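Local coordinates for protein monosaccharide-transporting ATPase (Actinobacillus succinogenes, PDB 5DTE) that binds the monosaccharide allose between its two domains and probably serves as the periplasmic sugar receptor of an ABC transporter, at residues A222-D225 with N226-I229; I112-D116 with V117-A121; I268-P272 with K273-A277; A255-Y258 with V259-K263; A203-V206 with T207-L211. All coordinates share one frame; numbering follows the deposited sequence.

In the fold
Along the chain the order is contact 2, contact 5, contact 1, contact 4, contact 3. Contact 2 ends a strand of the six-stranded parallel sheet, and contacts 1, 4 and 5 belong to the other lobe, with its four-stranded parallel sheet. Contacts 1 and 2, centres about 22 Å apart on opposite sides of the chain's centre, both touch the sugar. Helix 225-237, which carries part of contact 1, touches helix 200-213 of contact 5 and helix 253-261 of contact 4. Contact 3, also on the sugar, leads back toward the first lobe and touches contact 2, centre to centre about 15 Å. Both lobes and the crossing chain thus supply residues around the bound allose: Asn224, Asp116 and Gln270.

Contact 1. Residues A222-D225 with N226-I229; sequences AAND and NMAI. With ALL (beta-D-allopyranose), chain E.
Ala222 lays its methyl group against the first turn of the following helix: its CB is 4.0 Å from Ala228 CB and 4.2 Å from Met227 CB. A side chain this small lets the helix begin close beside the end of the strand. Met227 bends at chi3 (-71°), which brings its terminal CE back over the turn, 4.1 Å from Ala223 CB; a flexible thioether chain suits such a folded path. Asn224 is the N-cap. Its OD1 accepts from Met227 N at 3.0 Å, with the donor tilted 28° from the carbonyl plane, while its backbone O takes Ala228 N at 3.2 Å. Asparagine suits the place because the two atoms of its amide serve two tasks: OD1 caps the helix, and ND2 faces the bound allose, 3.4 Å from ALL C6, with a weak bond to Trp198 O. The carboxylate of Asp225 has its partners beyond the turn: OD1 bonds Thr267 OG1 and OD2 bonds Ile252 N. The whole turn joins strand 219-222 to helix 225-237, at the sugar-facing end of the four-stranded sheet, with Ile229 packing on Leu254 and Tyr258 of helix 253-261.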
loop_
_atom_site.group_PDB
_atom_site.type_symbol
_atom_site.label_atom_id
_atom_site.label_comp_id
_atom_site.label_asym_id
_atom_site.label_seq_id
_atom_site.Cartn_x
_atom_site.Cartn_y
_atom_site.Cartn_z
ATOM N N ALA A 222 -10.743 1.519 -6.666
ATOM C CA ALA A 222 -9.419 2.142 -6.749
ATOM C C ALA A 222 -8.388 1.472 -5.807
ATOM O O ALA A 222 -8.622 1.336 -4.599
ATOM C CB ALA A 222 -9.527 3.619 -6.444
ATOM N N ALA A 223 -7.242 1.088 -6.362
ATOM C CA ALA A 223 -6.224 0.315 -5.635
ATOM C C ALA A 223 -5.367 1.089 -4.591
ATOM O O ALA A 223 -4.559 0.439 -3.894
ATOM C CB ALA A 223 -5.293 -0.382 -6.657
ATOM N N ASN A 224 -5.468 2.427 -4.550
ATOM C CA ASN A 224 -5.210 3.168 -3.333
ATOM C C ASN A 224 -6.103 4.317 -3.015
ATOM O O ASN A 224 -6.850 4.787 -3.846
ATOM C CB ASN A 224 -3.723 3.580 -3.226
ATOM C CG ASN A 224 -3.374 4.879 -3.919
ATOM O OD1 ASN A 224 -4.115 5.847 -3.963
ATOM N ND2 ASN A 224 -2.120 4.965 -4.224
ATOM N N ASP A 225 -5.964 4.749 -1.768
ATOM C CA ASP A 225 -6.734 5.820 -1.212
ATOM C C ASP A 225 -6.637 7.139 -1.973
ATOM O O ASP A 225 -7.622 7.877 -2.043
ATOM C CB ASP A 225 -6.319 6.038 0.227
ATOM C CG ASP A 225 -7.360 5.539 1.179
ATOM O OD1 ASP A 225 -8.426 5.115 0.679
ATOM O OD2 ASP A 225 -7.136 5.591 2.403
ATOM N N ASN A 226 -5.463 7.481 -2.496
ATOM C CA ASN A 226 -5.349 8.693 -3.307
ATOM C C ASN A 226 -6.197 8.635 -4.581
ATOM O O ASN A 226 -6.939 9.575 -4.860
ATOM C CB ASN A 226 -3.886 8.976 -3.669
ATOM C CG ASN A 226 -3.116 9.566 -2.522
ATOM O OD1 ASN A 226 -3.696 10.223 -1.662
ATOM N ND2 ASN A 226 -1.806 9.332 -2.490
ATOM N N MET A 227 -6.099 7.550 -5.351
ATOM C CA MET A 227 -6.869 7.464 -6.598
ATOM C C MET A 227 -8.400 7.432 -6.336
ATOM O O MET A 227 -9.194 7.883 -7.176
ATOM C CB MET A 227 -6.431 6.245 -7.417
ATOM C CG MET A 227 -4.952 6.246 -7.752
ATOM S SD MET A 227 -4.389 4.897 -8.808
ATOM C CE MET A 227 -4.487 3.502 -7.703
ATOM N N ALA A 228 -8.803 6.916 -5.174
ATOM C CA ALA A 228 -10.210 6.919 -4.767
ATOM C C ALA A 228 -10.738 8.340 -4.599
ATOM O O ALA A 228 -11.863 8.656 -4.985
ATOM C CB ALA A 228 -10.390 6.139 -3.471
ATOM N N ILE A 229 -9.908 9.189 -4.008
ATOM C CA ILE A 229 -10.234 10.591 -3.780
ATOM C C ILE A 229 -10.339 11.338 -5.089
ATOM O O ILE A 229 -11.225 12.172 -5.277
ATOM C CB ILE A 229 -9.173 11.261 -2.892
ATOM C CG1 ILE A 229 -9.194 10.629 -1.490
ATOM C CG2 ILE A 229 -9.353 12.788 -2.870
ATOM C CD1 ILE A 229 -10.262 11.181 -0.591
HETATM C C1 ALL E . 1.659 0.855 -1.875
HETATM C C2 ALL E . 1.223 1.007 -0.430
HETATM C C3 ALL E . 0.230 2.094 -0.250
HETATM C C4 ALL E . 0.626 3.357 -0.950
HETATM C C5 ALL E . 0.844 3.035 -2.418
HETATM C C6 ALL E . 1.053 4.239 -3.277
HETATM O O1 ALL E . 2.740 0.013 -1.986
HETATM O O2 ALL E . 0.606 -0.235 -0.028
HETATM O O3 ALL E . -1.048 1.658 -0.811
HETATM O O4 ALL E . -0.401 4.348 -0.798
HETATM O O5 ALL E . 2.012 2.167 -2.494
HETATM O O6 ALL E . 2.331 4.780 -3.019
#

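Contact 2. Residues I112-D116 with V117-A121; sequences IIDLD and VRLDA. With ALL (beta-D-allopyranose), chain E.
Asp114 and Leu119 lie alongside each other, running in opposite senses, where strand 112-115 of the six-stranded parallel sheet runs out through a classic gamma turn at Asp116, at the edge where this family holds its sugar. A weak bond from Val117 N to Leu115 O closes the turn. The Asp114 side chain points at the loop, and its OD2 accepts from Leu119 N at 3.3 Å. The bond is nearly straight, 166° at the hydrogen; it arrives on the syn side of the carboxylate, 34° out of its plane. An aspartate at a strand end suits this, since its short arm can reach a backbone N-H five residues on. Asp114 OD1 lies 2.6 Å from Val117 O, so the acid may be protonated. Leu119 CG is 3.8 Å from Asp114 OD2, and Phe102 of helix 99-105 touches both side chains. Two residues later a second aspartate, Asp116, turns into the pocket. The Val117 branch CG2 comes within 3.4 Å of Asp116 OD2, an apolar flank to the acid. A chi1 of -171° swings the Asp116 carboxylate away from its own N-H and out to the allose, while its backbone O is bonded to Tyr133 OH and Asn170 ND2. Both carboxylate oxygens then take sugar hydroxyls: ALL O2 donates to Asp116 OD1 at 3.1 Å, and ALL O1 to Asp116 OD2 at 2.8 Å.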
loop_
_atom_site.group_PDB
_atom_site.type_symbol
_atom_site.label_atom_id
_atom_site.label_comp_id
_atom_site.label_asym_id
_atom_site.label_seq_id
_atom_site.Cartn_x
_atom_site.Cartn_y
_atom_site.Cartn_z
ATOM N N ILE A 112 17.790 -6.581 8.507
ATOM C CA ILE A 112 17.128 -5.751 7.533
ATOM C C ILE A 112 15.713 -6.255 7.263
ATOM O O ILE A 112 15.494 -7.427 6.971
ATOM C CB ILE A 112 17.960 -5.695 6.223
ATOM C CG1 ILE A 112 17.291 -4.793 5.185
ATOM C CG2 ILE A 112 18.204 -7.085 5.647
ATOM C CD1 ILE A 112 18.181 -4.469 3.998
ATOM N N ILE A 113 14.756 -5.348 7.381
ATOM C CA ILE A 113 13.338 -5.669 7.257
ATOM C C ILE A 113 12.756 -5.138 5.963
ATOM O O ILE A 113 12.787 -3.940 5.699
ATOM C CB ILE A 113 12.495 -5.079 8.432
ATOM C CG1 ILE A 113 13.009 -5.577 9.782
ATOM C CG2 ILE A 113 11.034 -5.430 8.262
ATOM C CD1 ILE A 113 13.463 -7.046 9.766
ATOM N N ASP A 114 12.201 -6.033 5.165
ATOM C CA ASP A 114 11.530 -5.642 3.944
ATOM C C ASP A 114 10.075 -5.231 4.272
ATOM O O ASP A 114 9.221 -6.078 4.543
ATOM C CB ASP A 114 11.617 -6.797 2.939
ATOM C CG ASP A 114 10.615 -6.684 1.810
ATOM O OD1 ASP A 114 10.350 -5.549 1.370
ATOM O OD2 ASP A 114 10.089 -7.736 1.367
ATOM N N LEU A 115 9.811 -3.923 4.264
ATOM C CA LEU A 115 8.482 -3.382 4.588
ATOM C C LEU A 115 7.666 -3.077 3.330
ATOM O O LEU A 115 8.236 -2.754 2.297
ATOM C CB LEU A 115 8.620 -2.110 5.444
ATOM C CG LEU A 115 7.396 -1.305 5.907
ATOM C CD1 LEU A 115 6.544 -2.112 6.877
ATOM C CD2 LEU A 115 7.823 0.001 6.570
ATOM N N ASP A 116 6.341 -3.212 3.436
ATOM C CA ASP A 116 5.343 -2.838 2.401
ATOM C C ASP A 116 5.345 -3.658 1.102
ATOM O O ASP A 116 4.445 -4.473 0.873
ATOM C CB ASP A 116 5.479 -1.353 2.019
ATOM C CG ASP A 116 4.340 -0.870 1.113
ATOM O OD1 ASP A 116 3.168 -1.250 1.357
ATOM O OD2 ASP A 116 4.616 -0.112 0.155
ATOM N N VAL A 117 6.322 -3.394 0.238
ATOM C CA VAL A 117 6.426 -4.063 -1.053
ATOM C C VAL A 117 7.293 -5.314 -0.912
ATOM O O VAL A 117 8.407 -5.249 -0.406
ATOM C CB VAL A 117 6.996 -3.107 -2.119
ATOM C CG1 VAL A 117 7.346 -3.856 -3.399
ATOM C CG2 VAL A 117 6.005 -1.954 -2.396
ATOM N N ARG A 118 6.764 -6.463 -1.328
ATOM C CA ARG A 118 7.437 -7.733 -1.059
ATOM C C ARG A 118 8.373 -8.141 -2.184
ATOM O O ARG A 118 7.978 -8.156 -3.368
ATOM C CB ARG A 118 6.419 -8.843 -0.811
ATOM C CG ARG A 118 7.032 -10.132 -0.272
ATOM C CD ARG A 118 5.957 -11.191 0.027
ATOM N NE ARG A 118 6.468 -12.556 -0.104
ATOM C CZ ARG A 118 7.190 -13.179 0.824
ATOM N NH1 ARG A 118 7.622 -14.418 0.611
ATOM N NH2 ARG A 118 7.491 -12.566 1.961
ATOM N N LEU A 119 9.613 -8.469 -1.799
ATOM C CA LEU A 119 10.636 -8.950 -2.734
ATOM C C LEU A 119 10.222 -10.283 -3.399
ATOM O O LEU A 119 9.536 -11.107 -2.793
ATOM C CB LEU A 119 11.992 -9.119 -2.028
ATOM C CG LEU A 119 12.726 -7.968 -1.316
ATOM C CD1 LEU A 119 14.110 -8.422 -0.873
ATOM C CD2 LEU A 119 12.839 -6.715 -2.158
ATOM N N ASP A 120 10.639 -10.480 -4.648
ATOM C CA ASP A 120 10.311 -11.695 -5.393
ATOM C C ASP A 120 10.794 -12.934 -4.647
ATOM O O ASP A 120 11.993 -13.089 -4.423
ATOM C CB ASP A 120 10.933 -11.648 -6.790
ATOM C CG ASP A 120 10.092 -12.361 -7.828
ATOM O OD1 ASP A 120 8.921 -11.965 -8.014
ATOM O OD2 ASP A 120 10.601 -13.315 -8.455
ATOM N N ALA A 121 9.869 -13.806 -4.255
ATOM C CA ALA A 121 10.228 -14.986 -3.479
ATOM C C ALA A 121 11.090 -15.950 -4.282
ATOM O O ALA A 121 12.159 -16.365 -3.826
ATOM C CB ALA A 121 8.991 -15.685 -2.980
HETATM C C1 ALL E . 1.659 0.855 -1.875
HETATM C C2 ALL E . 1.223 1.007 -0.430
HETATM C C3 ALL E . 0.230 2.094 -0.250
HETATM C C4 ALL E . 0.626 3.357 -0.950
HETATM C C5 ALL E . 0.844 3.035 -2.418
HETATM C C6 ALL E . 1.053 4.239 -3.277
HETATM O O1 ALL E . 2.740 0.013 -1.986
HETATM O O2 ALL E . 0.606 -0.235 -0.028
HETATM O O3 ALL E . -1.048 1.658 -0.811
HETATM O O4 ALL E . -0.401 4.348 -0.798
HETATM O O5 ALL E . 2.012 2.167 -2.494
HETATM O O6 ALL E . 2.331 4.780 -3.019
#

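Contact 3. Residues I268-P272 with K273-A277; sequences IDQLP and KKQVA. With ALL (beta-D-allopyranose), chain E.
Gln275 N donates to Leu271 O over 3.0 Å, an almost straight bond (170° at the hydrogen) that closes the first turn of helix 272-287. The side chain of Gln275 runs back along that turn to the residue before it: NE2 donates to Gln270 O at 3.1 Å, approaching 34° out of the carbonyl plane. CG sits beside the backbone N (chi1 -77°), and from there the chain extends backward. A glutamine is long enough to reach that carbonyl and carries the N-H needed at its end. Gln270 itself runs from the same backbone toward the allose. Before the helix, Asp269 OD1 accepts from Leu271 N at 3.2 Å, an Asx turn in which the donor stands above the carboxylate plane, while Asp269 OD2 bonds Tyr311 OH. Leu271, at the N-cap, has CB 4.0 Å from Lys274 CB. Proline suits the first turn, where its missing N-H costs no helical bond, and Pro272 packs on Tyr40 and Ser43 of helix 39-54. The strand, turn and helix start together form a crossing between the lobes, as in the hinge of type I periplasmic binding proteins, with Gln270 in the sugar pocket beside it.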
loop_
_atom_site.group_PDB
_atom_site.type_symbol
_atom_site.label_atom_id
_atom_site.label_comp_id
_atom_site.label_asym_id
_atom_site.label_seq_id
_atom_site.Cartn_x
_atom_site.Cartn_y
_atom_site.Cartn_z
ATOM N N ILE A 268 -9.668 0.299 2.785
ATOM C CA ILE A 268 -9.083 -0.730 3.660
ATOM C C ILE A 268 -7.987 -0.105 4.507
ATOM O O ILE A 268 -6.996 0.376 3.956
ATOM C CB ILE A 268 -8.489 -1.917 2.869
ATOM C CG1 ILE A 268 -9.587 -2.809 2.274
ATOM C CG2 ILE A 268 -7.573 -2.761 3.757
ATOM C CD1 ILE A 268 -10.109 -3.903 3.224
ATOM N N ASP A 269 -8.177 -0.075 5.830
ATOM C CA ASP A 269 -7.130 0.411 6.716
ATOM C C ASP A 269 -6.068 -0.664 6.799
ATOM O O ASP A 269 -6.295 -1.771 7.294
ATOM C CB ASP A 269 -7.649 0.777 8.114
ATOM C CG ASP A 269 -6.582 1.500 8.969
ATOM O OD1 ASP A 269 -5.541 1.925 8.412
ATOM O OD2 ASP A 269 -6.789 1.660 10.195
ATOM N N GLN A 270 -4.901 -0.302 6.295
ATOM C CA GLN A 270 -3.765 -1.188 6.162
ATOM C C GLN A 270 -2.954 -1.205 7.450
ATOM O O GLN A 270 -2.011 -1.984 7.590
ATOM C CB GLN A 270 -2.922 -0.710 4.988
ATOM C CG GLN A 270 -1.887 -1.643 4.549
ATOM C CD GLN A 270 -1.128 -1.094 3.396
ATOM O OE1 GLN A 270 -1.440 -0.012 2.918
ATOM N NE2 GLN A 270 -0.115 -1.825 2.937
ATOM N N LEU A 271 -3.334 -0.326 8.381
ATOM C CA LEU A 271 -2.641 -0.160 9.659
ATOM C C LEU A 271 -1.150 0.161 9.486
ATOM O O LEU A 271 -0.274 -0.602 9.925
ATOM C CB LEU A 271 -2.834 -1.415 10.508
ATOM C CG LEU A 271 -4.327 -1.685 10.667
ATOM C CD1 LEU A 271 -4.557 -2.950 11.425
ATOM C CD2 LEU A 271 -4.960 -0.523 11.392
ATOM N N PRO A 272 -0.860 1.313 8.863
ATOM C CA PRO A 272 0.519 1.620 8.473
ATOM C C PRO A 272 1.424 1.899 9.673
ATOM O O PRO A 272 2.643 1.793 9.554
ATOM C CB PRO A 272 0.360 2.863 7.601
ATOM C CG PRO A 272 -0.867 3.521 8.115
ATOM C CD PRO A 272 -1.774 2.438 8.602
ATOM N N LYS A 273 0.838 2.252 10.813
ATOM C CA LYS A 273 1.633 2.496 12.013
ATOM C C LYS A 273 1.989 1.186 12.683
ATOM O O LYS A 273 3.111 1.031 13.146
ATOM C CB LYS A 273 0.890 3.397 12.993
ATOM C CG LYS A 273 0.303 4.641 12.352
ATOM C CD LYS A 273 0.594 5.875 13.161
ATOM C CE LYS A 273 -0.028 7.106 12.539
ATOM N NZ LYS A 273 0.238 8.313 13.374
ATOM N N LYS A 274 1.032 0.253 12.732
ATOM C CA LYS A 274 1.257 -1.082 13.294
ATOM C C LYS A 274 2.291 -1.853 12.471
ATOM O O LYS A 274 3.173 -2.525 13.018
ATOM C CB LYS A 274 -0.045 -1.864 13.357
ATOM C CG LYS A 274 0.095 -3.278 13.942
ATOM C CD LYS A 274 -1.281 -3.982 14.045
ATOM C CE LYS A 274 -1.203 -5.500 14.306
ATOM N NZ LYS A 274 -0.605 -5.849 15.606
ATOM N N GLN A 275 2.173 -1.750 11.150
ATOM C CA GLN A 275 3.159 -2.325 10.247
ATOM C C GLN A 275 4.580 -1.892 10.598
ATOM O O GLN A 275 5.415 -2.704 10.994
ATOM C CB GLN A 275 2.864 -1.924 8.810
ATOM C CG GLN A 275 1.728 -2.665 8.158
ATOM C CD GLN A 275 1.747 -2.514 6.639
ATOM O OE1 GLN A 275 2.791 -2.257 6.028
ATOM N NE2 GLN A 275 0.591 -2.681 6.027
ATOM N N VAL A 276 4.852 -0.600 10.447
ATOM C CA VAL A 276 6.192 -0.084 10.677
ATOM C C VAL A 276 6.589 -0.237 12.148
ATOM O O VAL A 276 7.767 -0.259 12.476
ATOM C CB VAL A 276 6.300 1.381 10.240
ATOM C CG1 VAL A 276 5.397 2.262 11.086
ATOM C CG2 VAL A 276 7.749 1.854 10.279
ATOM N N ALA A 277 5.606 -0.374 13.035
ATOM C CA ALA A 277 5.919 -0.677 14.423
ATOM C C ALA A 277 6.457 -2.089 14.502
ATOM O O ALA A 277 7.505 -2.308 15.101
ATOM C CB ALA A 277 4.714 -0.513 15.313
HETATM C C1 ALL E . 1.659 0.855 -1.875
HETATM C C2 ALL E . 1.223 1.007 -0.430
HETATM C C3 ALL E . 0.230 2.094 -0.250
HETATM C C4 ALL E . 0.626 3.357 -0.950
HETATM C C5 ALL E . 0.844 3.035 -2.418
HETATM C C6 ALL E . 1.053 4.239 -3.277
HETATM O O1 ALL E . 2.740 0.013 -1.986
HETATM O O2 ALL E . 0.606 -0.235 -0.028
HETATM O O3 ALL E . -1.048 1.658 -0.811
HETATM O O4 ALL E . -0.401 4.348 -0.798
HETATM O O5 ALL E . 2.012 2.167 -2.494
HETATM O O6 ALL E . 2.331 4.780 -3.019
#

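Contact 4. Residues A255-Y258 with V259-K263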
loop_
_atom_site.group_PDB
_atom_site.type_symbol
_atom_site.label_atom_id
_atom_site.label_comp_id
_atom_site.label_asym_id
_atom_site.label_seq_id
_atom_site.Cartn_x
_atom_site.Cartn_y
_atom_site.Cartn_z
ATOM N N ALA A 255 -9.648 9.946 3.299
ATOM C CA ALA A 255 -10.474 8.839 2.819
ATOM C C ALA A 255 -11.487 8.413 3.885
ATOM O O ALA A 255 -12.674 8.249 3.610
ATOM C CB ALA A 255 -9.599 7.668 2.429
ATOM N N ILE A 256 -10.995 8.232 5.105
ATOM C CA ILE A 256 -11.839 7.905 6.246
ATOM C C ILE A 256 -12.966 8.927 6.427
ATOM O O ILE A 256 -14.112 8.557 6.667
ATOM C CB ILE A 256 -11.001 7.828 7.527
ATOM C CG1 ILE A 256 -10.007 6.664 7.450
ATOM C CG2 ILE A 256 -11.893 7.753 8.764
ATOM C CD1 ILE A 256 -10.626 5.347 7.192
ATOM N N GLU A 257 -12.633 10.212 6.305
ATOM C CA GLU A 257 -13.619 11.274 6.441
ATOM C C GLU A 257 -14.702 11.139 5.360
ATOM O O GLU A 257 -15.902 11.166 5.657
ATOM C CB GLU A 257 -12.930 12.639 6.364
ATOM C CG GLU A 257 -13.853 13.825 6.514
ATOM C CD GLU A 257 -13.119 15.139 6.311
ATOM O OE1 GLU A 257 -11.871 15.101 6.192
ATOM O OE2 GLU A 257 -13.781 16.204 6.262
ATOM N N TYR A 258 -14.264 10.973 4.109
ATOM C CA TYR A 258 -15.169 10.733 2.987
ATOM C C TYR A 258 -16.093 9.545 3.258
ATOM O O TYR A 258 -17.278 9.582 2.948
ATOM C CB TYR A 258 -14.385 10.489 1.701
ATOM C CG TYR A 258 -14.038 11.725 0.890
ATOM C CD1 TYR A 258 -14.168 13.004 1.424
ATOM C CD2 TYR A 258 -13.605 11.605 -0.437
ATOM C CE1 TYR A 258 -13.853 14.126 0.666
ATOM C CE2 TYR A 258 -13.284 12.710 -1.192
ATOM C CZ TYR A 258 -13.410 13.968 -0.638
ATOM O OH TYR A 258 -13.099 15.069 -1.396
ATOM N N VAL A 259 -15.545 8.488 3.835
ATOM C CA VAL A 259 -16.350 7.334 4.203
ATOM C C VAL A 259 -17.423 7.724 5.207
ATOM O O VAL A 259 -18.568 7.287 5.091
ATOM C CB VAL A 259 -15.486 6.211 4.785
ATOM C CG1 VAL A 259 -16.350 5.169 5.437
ATOM C CG2 VAL A 259 -14.612 5.609 3.689
ATOM N N LYS A 260 -17.054 8.561 6.175
ATOM C CA LYS A 260 -18.020 9.073 7.145
ATOM C C LYS A 260 -19.140 9.842 6.459
ATOM O O LYS A 260 -20.314 9.610 6.733
ATOM C CB LYS A 260 -17.346 9.979 8.170
ATOM C CG LYS A 260 -17.026 9.317 9.485
ATOM C CD LYS A 260 -16.045 10.153 10.253
ATOM C CE LYS A 260 -15.099 9.283 11.020
ATOM N NZ LYS A 260 -14.035 10.111 11.664
ATOM N N GLN A 261 -18.770 10.754 5.565
ATOM C CA GLN A 261 -19.744 11.615 4.903
ATOM C C GLN A 261 -20.598 10.863 3.871
ATOM O O GLN A 261 -21.652 11.353 3.446
ATOM C CB GLN A 261 -19.043 12.790 4.223
ATOM C CG GLN A 261 -18.004 13.511 5.072
ATOM C CD GLN A 261 -17.212 14.534 4.255
ATOM O OE1 GLN A 261 -16.028 14.776 4.512
ATOM N NE2 GLN A 261 -17.872 15.142 3.266
ATOM N N GLY A 262 -20.148 9.675 3.478
ATOM C CA GLY A 262 -20.835 8.892 2.464
ATOM C C GLY A 262 -20.268 9.087 1.063
ATOM O O GLY A 262 -20.684 8.410 0.121
ATOM N N LYS A 263 -19.319 10.012 0.918
ATOM C CA LYS A 263 -18.682 10.275 -0.373
ATOM C C LYS A 263 -17.967 9.015 -0.901
ATOM O O LYS A 263 -17.814 8.834 -2.118
ATOM C CB LYS A 263 -17.691 11.435 -0.261
ATOM C CG LYS A 263 -18.299 12.805 0.045
ATOM C CD LYS A 263 -17.300 13.945 -0.249
ATOM C CE LYS A 263 -17.871 15.332 0.051
ATOM N NZ LYS A 263 -19.100 15.691 -0.732
#
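Lys263 lays its alkyl chain over one face of the Tyr258 ring, with CD 3.8 Å from the centroid and 19° off the ring normal, a CH-pi contact. Its CB lies 3.8 Å from Tyr258 CG, at the root of the ring. Tyrosine offers a broad flat surface here, and lysine a chain long enough to cross it and still carry its charge onward. The bend at chi4 (-60°) turns NZ off the chain's line, and NZ forms a salt bridge with Glu236 of helix 225-237. The end of helix 253-261 brings the two residues together. Gln261 N donates to Glu257 O at 2.9 Å in the last regular turn, then Gly262, at a phi of 96° that suits glycine, swings the chain out of the helix and gives Tyr258 O a weak bond. Helix 225-237 is thus met in two ways: Lys263 supplies the ionic tie through Glu236, Tyr258 the apolar one on Ile229 and Val232, and the CH-pi contact holds the two together.

Contact 5. Residues A203-V206 with T207-L211; sequences ALNV and TTNIL
Chi1 of -55° in Thr207 sets OG1 beside its own backbone N and turned back along the alpha-helix 200-213, and chi1 of -68° in Ile210 likewise turns CG1 back toward the preceding turn. The hydroxyl thereby faces Ala203 O, the carbonyl that also receives Thr207 N at 2.9 Å. A threonine can satisfy its hydroxyl within a helix in this way, though the modelled OG1 distance is doubtfully short; that suits a buried place facing Ala231 and Ala234 of helix 225-237. Thr208 OG1 adds a weak hydrogen bond to Leu204 O, which also accepts Thr208 N at 3.1 Å. On the exposed side Asn205 and Asn209 come together one turn apart, their amide planes 74° apart, and Asn209 N donates to Asn205 O at 3.2 Å. The inner side is apolar. Val206 touches Leu162 and Gln194, and Ile210 touches Ala160, Ala192 and Gln194, so these branched chains seat the helix on strands 157-163 and 188-195 of the four-stranded parallel sheet, as helices do in an alpha/beta lobe. Val206 and Ile210 run alongside in the same sense, Val206 CG1 3.5 Å from Ile210 CD1.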
loop_
_atom_site.group_PDB
_atom_site.type_symbol
_atom_site.label_atom_id
_atom_site.label_comp_id
_atom_site.label_asym_id
_atom_site.label_seq_id
_atom_site.Cartn_x
_atom_site.Cartn_y
_atom_site.Cartn_z
ATOM N N ALA A 203 -5.985 10.318 -11.386
ATOM C CA ALA A 203 -7.188 9.508 -11.271
ATOM C C ALA A 203 -8.416 10.374 -11.520
ATOM O O ALA A 203 -9.447 9.877 -11.950
ATOM C CB ALA A 203 -7.262 8.849 -9.930
ATOM N N LEU A 204 -8.298 11.676 -11.278
ATOM C CA LEU A 204 -9.364 12.605 -11.659
ATOM C C LEU A 204 -9.478 12.688 -13.190
ATOM O O LEU A 204 -10.576 12.594 -13.745
ATOM C CB LEU A 204 -9.121 13.990 -11.051
ATOM C CG LEU A 204 -10.043 15.170 -11.387
ATOM C CD1 LEU A 204 -11.422 14.997 -10.787
ATOM C CD2 LEU A 204 -9.411 16.458 -10.880
ATOM N N ASN A 205 -8.342 12.849 -13.870
ATOM C CA ASN A 205 -8.336 12.844 -15.320
ATOM C C ASN A 205 -8.831 11.515 -15.869
ATOM O O ASN A 205 -9.799 11.474 -16.643
ATOM C CB ASN A 205 -6.948 13.126 -15.867
ATOM C CG ASN A 205 -6.947 13.263 -17.377
ATOM O OD1 ASN A 205 -6.980 12.270 -18.105
ATOM N ND2 ASN A 205 -6.933 14.499 -17.856
ATOM N N VAL A 206 -8.178 10.426 -15.472
ATOM C CA VAL A 206 -8.590 9.111 -15.959
ATOM C C VAL A 206 -10.079 8.800 -15.688
ATOM O O VAL A 206 -10.793 8.374 -16.597
ATOM C CB VAL A 206 -7.733 8.001 -15.357
ATOM C CG1 VAL A 206 -8.367 6.636 -15.628
ATOM C CG2 VAL A 206 -6.318 8.060 -15.909
ATOM N N THR A 207 -10.554 9.042 -14.465
ATOM C CA THR A 207 -11.941 8.722 -14.109
ATOM C C THR A 207 -12.935 9.498 -14.953
ATOM O O THR A 207 -13.984 8.980 -15.314
ATOM C CB THR A 207 -12.251 9.010 -12.614
ATOM O OG1 THR A 207 -11.322 8.314 -11.787
ATOM C CG2 THR A 207 -13.646 8.557 -12.235
ATOM N N THR A 208 -12.618 10.750 -15.246
ATOM C CA THR A 208 -13.508 11.555 -16.055
ATOM C C THR A 208 -13.643 10.932 -17.431
ATOM O O THR A 208 -14.757 10.736 -17.923
ATOM C CB THR A 208 -13.016 12.998 -16.162
ATOM O OG1 THR A 208 -13.536 13.727 -15.049
ATOM C CG2 THR A 208 -13.504 13.642 -17.445
ATOM N N ASN A 209 -12.505 10.592 -18.028
ATOM C CA ASN A 209 -12.493 10.006 -19.360
ATOM C C ASN A 209 -13.138 8.606 -19.375
ATOM O O ASN A 209 -13.667 8.161 -20.395
ATOM C CB ASN A 209 -11.058 9.965 -19.878
ATOM C CG ASN A 209 -10.416 11.349 -19.927
ATOM O OD1 ASN A 209 -11.065 12.345 -20.273
ATOM N ND2 ASN A 209 -9.138 11.416 -19.565
ATOM N N ILE A 210 -13.119 7.923 -18.234
ATOM C CA ILE A 210 -13.734 6.601 -18.118
ATOM C C ILE A 210 -15.254 6.676 -17.905
ATOM O O ILE A 210 -16.003 5.824 -18.382
ATOM C CB ILE A 210 -13.083 5.810 -16.982
ATOM C CG1 ILE A 210 -11.641 5.460 -17.360
ATOM C CG2 ILE A 210 -13.876 4.561 -16.651
ATOM C CD1 ILE A 210 -10.993 4.456 -16.429
ATOM N N LEU A 211 -15.702 7.725 -17.223
ATOM C CA LEU A 211 -17.127 7.944 -16.950
ATOM C C LEU A 211 -17.892 8.413 -18.180
ATOM O O LEU A 211 -19.065 8.087 -18.341
ATOM C CB LEU A 211 -17.306 8.959 -15.812
ATOM C CG LEU A 211 -17.203 8.470 -14.362
ATOM C CD1 LEU A 211 -17.277 9.658 -13.418
ATOM C CD2 LEU A 211 -18.284 7.418 -14.021
#